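Local coordinates for protein group 1 truncated hemoglobin (Tetrahymena pyriformis, PDB 3AQ9) that binds heme and oxygen as a monomeric group 1 truncated hemoglobin, and probably contributes to nitric oxide detoxification, at residues P22-K27 against K48-F53. The protein carries 1 engineered substitution. Residues are numbered along the deposited sequence; the frame is centred on the assembly and turned at random.
Engineered in segment 48-53: E50 (natural residue Gln). With HEM (protoporphyrin IX containing Fe), chain C.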
ATOM      1  N   PRO A  22      -1.883  -8.663   2.934  1.00 27.18           N
ATOM      2  CA  PRO A  22      -2.283  -9.026   4.333  1.00 27.68           C
ATOM      3  C   PRO A  22      -1.101  -8.967   5.285  1.00 28.15           C
ATOM      4  O   PRO A  22      -1.270  -8.692   6.485  1.00 29.17           O
ATOM      5  CB  PRO A  22      -2.801 -10.447   4.234  1.00 28.47           C
ATOM      6  CG  PRO A  22      -3.046 -10.680   2.740  1.00 30.35           C
ATOM      7  CD  PRO A  22      -2.289  -9.682   1.918  1.00 26.54           C
ATOM      8  N   LEU A  23       0.110  -9.209   4.747  1.00 27.68           N
ATOM      9  CA  LEU A  23       1.267  -9.075   5.671  1.00 29.79           C
ATOM     10  C   LEU A  23       1.495  -7.603   6.017  1.00 27.24           C
ATOM     11  O   LEU A  23       1.714  -7.201   7.189  1.00 29.22           O
ATOM     12  CB  LEU A  23       2.558  -9.638   5.047  1.00 31.75           C
ATOM     13  CG  LEU A  23       3.831  -9.508   5.910  1.00 31.41           C
ATOM     14  CD1 LEU A  23       3.595  -9.897   7.463  1.00 30.63           C
ATOM     15  CD2 LEU A  23       5.023 -10.331   5.202  1.00 33.68           C
ATOM     16  N   PHE A  24       1.351  -6.738   5.026  1.00 25.33           N
ATOM     17  CA  PHE A  24       1.476  -5.323   5.239  1.00 25.99           C
ATOM     18  C   PHE A  24       0.388  -4.887   6.209  1.00 27.13           C
ATOM     19  O   PHE A  24       0.698  -4.157   7.175  1.00 28.07           O
ATOM     20  CB  PHE A  24       1.266  -4.687   3.862  1.00 24.15           C
ATOM     21  CG  PHE A  24       0.870  -3.213   3.871  1.00 25.98           C
ATOM     22  CD1 PHE A  24       1.846  -2.221   4.209  1.00 26.71           C
ATOM     23  CD2 PHE A  24      -0.424  -2.818   3.544  1.00 27.50           C
ATOM     24  CE1 PHE A  24       1.454  -0.864   4.204  1.00 26.38           C
ATOM     25  CE2 PHE A  24      -0.787  -1.433   3.504  1.00 30.46           C
ATOM     26  CZ  PHE A  24       0.139  -0.483   3.819  1.00 26.42           C
ATOM     27  N   TYR A  25      -0.860  -5.343   6.048  1.00 27.33           N
ATOM     28  CA  TYR A  25      -1.847  -4.944   7.119  1.00 27.27           C
ATOM     29  C   TYR A  25      -1.525  -5.553   8.477  1.00 30.20           C
ATOM     30  O   TYR A  25      -1.907  -4.932   9.482  1.00 30.32           O
ATOM     31  CB  TYR A  25      -3.301  -5.260   6.686  1.00 28.56           C
ATOM     32  CG  TYR A  25      -3.753  -4.060   5.886  1.00 30.72           C
ATOM     33  CD1 TYR A  25      -4.004  -4.143   4.518  1.00 32.71           C
ATOM     34  CD2 TYR A  25      -3.841  -2.812   6.551  1.00 34.25           C
ATOM     35  CE1 TYR A  25      -4.295  -2.956   3.790  1.00 34.85           C
ATOM     36  CE2 TYR A  25      -4.169  -1.722   5.874  1.00 35.55           C
ATOM     37  CZ  TYR A  25      -4.393  -1.793   4.536  1.00 34.51           C
ATOM     38  OH  TYR A  25      -4.701  -0.521   4.076  1.00 39.38           O
ATOM     39  N   LYS A  26      -0.959  -6.770   8.582  1.00 28.26           N
ATOM     40  CA  LYS A  26      -0.580  -7.238   9.911  1.00 30.01           C
ATOM     41  C   LYS A  26       0.389  -6.224  10.542  1.00 31.29           C
ATOM     42  O   LYS A  26       0.315  -5.965  11.762  1.00 34.04           O
ATOM     43  CB  LYS A  26       0.108  -8.639   9.805  1.00 29.03           C
ATOM     44  CG  LYS A  26       0.638  -9.216  11.075  1.00 33.52           C
ATOM     45  CD  LYS A  26       1.384 -10.485  10.719  1.00 33.13           C
ATOM     46  CE  LYS A  26       1.861 -11.438  11.802  1.00 41.81           C
ATOM     47  NZ  LYS A  26       2.547 -10.652  12.787  1.00 48.48           N
ATOM     48  N   LYS A  27       1.292  -5.650   9.748  1.00 28.29           N
ATOM     49  CA  LYS A  27       2.249  -4.710  10.364  1.00 28.00           C
ATOM     50  C   LYS A  27       1.535  -3.402  10.628  1.00 28.01           C
ATOM     51  O   LYS A  27       1.722  -2.812  11.691  1.00 28.85           O
ATOM     52  CB  LYS A  27       3.394  -4.435   9.358  1.00 28.22           C
ATOM     53  CG  LYS A  27       4.259  -5.755   9.286  1.00 28.79           C
ATOM     54  CD  LYS A  27       5.465  -5.384   8.310  1.00 29.96           C
ATOM     55  CE  LYS A  27       6.312  -6.692   8.037  1.00 33.38           C
ATOM     56  NZ  LYS A  27       6.987  -7.188   9.240  1.00 41.91           N
ATOM     57  N   LYS A  48      -8.883  -6.284  -0.528  1.00 29.01           N
ATOM     58  CA  LYS A  48      -9.146  -6.480  -1.938  1.00 32.13           C
ATOM     59  C   LYS A  48      -8.933  -5.189  -2.764  1.00 29.55           C
ATOM     60  O   LYS A  48      -8.233  -5.182  -3.821  1.00 28.38           O
ATOM     61  CB  LYS A  48     -10.590  -6.848  -2.129  1.00 33.90           C
ATOM     62  CG  LYS A  48     -10.876  -7.293  -3.600  1.00 42.62           C
ATOM     63  CD  LYS A  48     -11.731  -6.199  -4.296  1.00 51.36           C
ATOM     64  CE  LYS A  48     -12.517  -6.962  -5.428  1.00 59.55           C
ATOM     65  NZ  LYS A  48     -11.639  -6.823  -6.662  1.00 48.82           N
ATOM     66  N   GLN A  49      -9.459  -4.064  -2.287  1.00 29.18           N
ATOM     67  CA  GLN A  49      -9.247  -2.812  -3.025  1.00 28.85           C
ATOM     68  C   GLN A  49      -7.795  -2.466  -3.132  1.00 27.60           C
ATOM     69  O   GLN A  49      -7.277  -1.983  -4.156  1.00 27.68           O
ATOM     70  CB  GLN A  49      -9.968  -1.644  -2.261  1.00 29.39           C
ATOM     71  CG  GLN A  49     -11.466  -1.793  -2.332  1.00 30.90           C
ATOM     72  CD  GLN A  49     -11.926  -1.797  -3.820  1.00 39.91           C
ATOM     73  OE1 GLN A  49     -11.729  -0.837  -4.521  1.00 49.54           O
ATOM     74  NE2 GLN A  49     -12.504  -2.798  -4.241  1.00 40.11           N
ATOM     75  N   GLU A  50      -7.088  -2.548  -2.016  1.00 26.57           N
ATOM     76  CA  GLU A  50      -5.672  -2.180  -2.021  1.00 26.80           C
ATOM     77  C   GLU A  50      -4.802  -3.137  -2.834  1.00 27.31           C
ATOM     78  O   GLU A  50      -3.843  -2.722  -3.516  1.00 27.54           O
ATOM     79  CB  GLU A  50      -5.227  -2.080  -0.544  1.00 30.71           C
ATOM     80  CG  GLU A  50      -3.883  -1.521  -0.380  1.00 36.45           C
ATOM     81  CD  GLU A  50      -3.853  -0.538   0.849  1.00 33.90           C
ATOM     82  OE1 GLU A  50      -4.763  -0.591   1.820  1.00 41.40           O
ATOM     83  OE2 GLU A  50      -2.763  -0.048   0.989  1.00 37.29           O
ATOM     84  N   THR A  51      -5.133  -4.408  -2.796  1.00 26.33           N
ATOM     85  CA  THR A  51      -4.429  -5.354  -3.720  1.00 27.26           C
ATOM     86  C   THR A  51      -4.718  -4.889  -5.180  1.00 27.80           C
ATOM     87  O   THR A  51      -3.778  -4.802  -5.995  1.00 28.55           O
ATOM     88  CB  THR A  51      -4.920  -6.770  -3.559  1.00 29.44           C
ATOM     89  OG1 THR A  51      -4.674  -7.211  -2.186  1.00 29.02           O
ATOM     90  CG2 THR A  51      -4.167  -7.750  -4.526  1.00 29.47           C
ATOM     91  N   ASP A  52      -5.974  -4.578  -5.498  1.00 27.78           N
ATOM     92  CA  ASP A  52      -6.216  -4.134  -6.922  1.00 28.56           C
ATOM     93  C   ASP A  52      -5.449  -2.834  -7.185  1.00 27.46           C
ATOM     94  O   ASP A  52      -4.947  -2.634  -8.301  1.00 27.76           O
ATOM     95  CB  ASP A  52      -7.706  -3.796  -7.125  1.00 28.00           C
ATOM     96  CG  ASP A  52      -8.605  -5.052  -7.141  1.00 30.77           C
ATOM     97  OD1 ASP A  52      -9.852  -4.907  -7.037  1.00 34.69           O
ATOM     98  OD2 ASP A  52      -8.116  -6.195  -7.340  1.00 33.01           O
ATOM     99  N   PHE A  53      -5.439  -1.930  -6.227  1.00 26.11           N
ATOM    100  CA  PHE A  53      -4.794  -0.624  -6.463  1.00 26.03           C
ATOM    101  C   PHE A  53      -3.267  -0.758  -6.658  1.00 26.87           C
ATOM    102  O   PHE A  53      -2.696  -0.264  -7.632  1.00 25.67           O
ATOM    103  CB  PHE A  53      -5.019   0.337  -5.268  1.00 26.44           C
ATOM    104  CG  PHE A  53      -4.553   1.720  -5.580  1.00 25.73           C
ATOM    105  CD1 PHE A  53      -5.243   2.449  -6.520  1.00 23.90           C
ATOM    106  CD2 PHE A  53      -3.470   2.310  -4.860  1.00 28.34           C
ATOM    107  CE1 PHE A  53      -4.865   3.812  -6.824  1.00 25.49           C
ATOM    108  CE2 PHE A  53      -3.075   3.616  -5.164  1.00 29.75           C
ATOM    109  CZ  PHE A  53      -3.777   4.396  -6.140  1.00 28.14           C
TER
HETATM  110  CHA HEM C 144      -8.774   3.681   1.876  1.00 23.17           C
HETATM  111  CHB HEM C 144      -5.951   4.762   5.748  1.00 25.45           C
HETATM  112  CHC HEM C 144      -2.233   5.587   2.793  1.00 22.00           C
HETATM  113  CHD HEM C 144      -4.657   3.106  -0.675  1.00 23.46           C
HETATM  114  C1A HEM C 144      -8.324   3.907   3.166  1.00 23.47           C
HETATM  115  C2A HEM C 144      -9.148   3.880   4.385  1.00 26.29           C
HETATM  116  C3A HEM C 144      -8.367   4.132   5.414  1.00 26.65           C
HETATM  117  C4A HEM C 144      -7.028   4.401   4.941  1.00 25.03           C
HETATM  118  CMA HEM C 144      -8.673   4.200   6.920  1.00 24.55           C
HETATM  119  CAA HEM C 144     -10.662   3.424   4.391  1.00 30.04           C
HETATM  120  CBA HEM C 144     -11.860   4.222   4.950  1.00 37.70           C
HETATM  121  CGA HEM C 144     -12.915   2.956   5.011  1.00 37.25           C
HETATM  122  O1A HEM C 144     -13.452   2.565   3.912  1.00 42.09           O
HETATM  123  O2A HEM C 144     -12.911   2.094   5.971  1.00 37.30           O
HETATM  124  C1B HEM C 144      -4.698   5.163   5.205  1.00 24.12           C
HETATM  125  C2B HEM C 144      -3.697   5.795   6.049  1.00 24.78           C
HETATM  126  C3B HEM C 144      -2.705   6.116   5.203  1.00 24.70           C
HETATM  127  C4B HEM C 144      -3.100   5.603   3.917  1.00 23.53           C
HETATM  128  CMB HEM C 144      -3.759   6.101   7.545  1.00 25.00           C
HETATM  129  CAB HEM C 144      -1.425   6.863   5.602  1.00 24.25           C
HETATM  130  CBB HEM C 144      -1.118   7.829   4.749  1.00 27.48           C
HETATM  131  C1C HEM C 144      -2.548   4.906   1.604  1.00 22.90           C
HETATM  132  C2C HEM C 144      -1.611   4.639   0.540  1.00 23.82           C
HETATM  133  C3C HEM C 144      -2.310   3.937  -0.374  1.00 22.82           C
HETATM  134  C4C HEM C 144      -3.657   3.746   0.074  1.00 24.83           C
HETATM  135  CMC HEM C 144      -0.087   5.073   0.566  1.00 25.18           C
HETATM  136  CAC HEM C 144      -1.821   3.305  -1.730  1.00 26.64           C
HETATM  137  CBC HEM C 144      -0.671   3.686  -2.284  1.00 32.14           C
HETATM  138  C1D HEM C 144      -5.997   3.081  -0.266  1.00 24.11           C
HETATM  139  C2D HEM C 144      -7.015   2.461  -1.073  1.00 23.23           C
HETATM  140  C3D HEM C 144      -8.229   2.660  -0.313  1.00 24.96           C
HETATM  141  C4D HEM C 144      -7.826   3.366   0.859  1.00 23.14           C
HETATM  142  CMD HEM C 144      -6.936   1.765  -2.440  1.00 25.13           C
HETATM  143  CAD HEM C 144      -9.605   2.182  -0.695  1.00 25.20           C
HETATM  144  CBD HEM C 144     -10.360   3.109  -1.549  1.00 25.05           C
HETATM  145  CGD HEM C 144     -11.680   2.421  -1.967  1.00 31.11           C
HETATM  146  O1D HEM C 144     -12.304   2.862  -2.928  1.00 30.56           O
HETATM  147  O2D HEM C 144     -12.236   1.597  -1.122  1.00 33.38           O
HETATM  148  NA  HEM C 144      -7.046   4.242   3.586  1.00 23.92           N
HETATM  149  NB  HEM C 144      -4.421   5.021   3.832  1.00 24.92           N
HETATM  150  NC  HEM C 144      -3.770   4.379   1.306  1.00 23.14           N
HETATM  151  ND  HEM C 144      -6.449   3.603   0.975  1.00 25.98           N
HETATM  152 FE   HEM C 144      -5.436   4.344   2.429  1.00 24.46          FE
HETATM  153  O   HOH W   1      -4.842   2.301   3.005  1.00 29.46           O
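Two helical turns, 22-27 of helix 13-28 and 48-53 of helix 43-57, face each other across the distal heme pocket of the 2/2 globin fold, and no backbone hydrogen bond joins them. The two segments bury 127 Å² between them, most of it on F24, Y25 and E50. Helices 13-28 and 43-57 are the B and E helices of the globin fold, where, in the natural protein, distal polar residues form a hydrogen-bonding network critical for the stability of bound oxygen.

The rim of the Y25 ring meets the carboxylate of E50, an engineered residue that is Gln in the natural protein. OE1 of E50 comes in at the edge of the tyrosine ring, near its plane, and the carboxylate plane is turned 79° from the ring. The modelled 2.3 Å between Y25 OH and E50 OE1 is too short to support a bond assignment. E50 OE1 accepts a hydrogen bond from Q46 NE2, one turn earlier on the same helix, and Q46 NE2 also makes a weak hydrogen bond with Y25 OH. With CG of E50 anti to its own N (chi1 -171°) and the chain bent at chi2, the carboxylate extends over the distal side of the heme.

F24 meets the other oxygen, its CE2 lying 3.5 Å from E50 OE2, and the same CE2 sits over one face of the Y25 ring, offset toward the rim. I86 and T93 of helix 80-96 also touch F24, while F38 meets Y25 edge-to-face.

On the heme side, F53 CE2 is 3.7 Å from the vinyl carbon CAC. A water is the sixth ligand, its oxygen 2.2 Å from the heme iron, and that oxygen is hydrogen-bonded to Y25 OH at 3.0 Å.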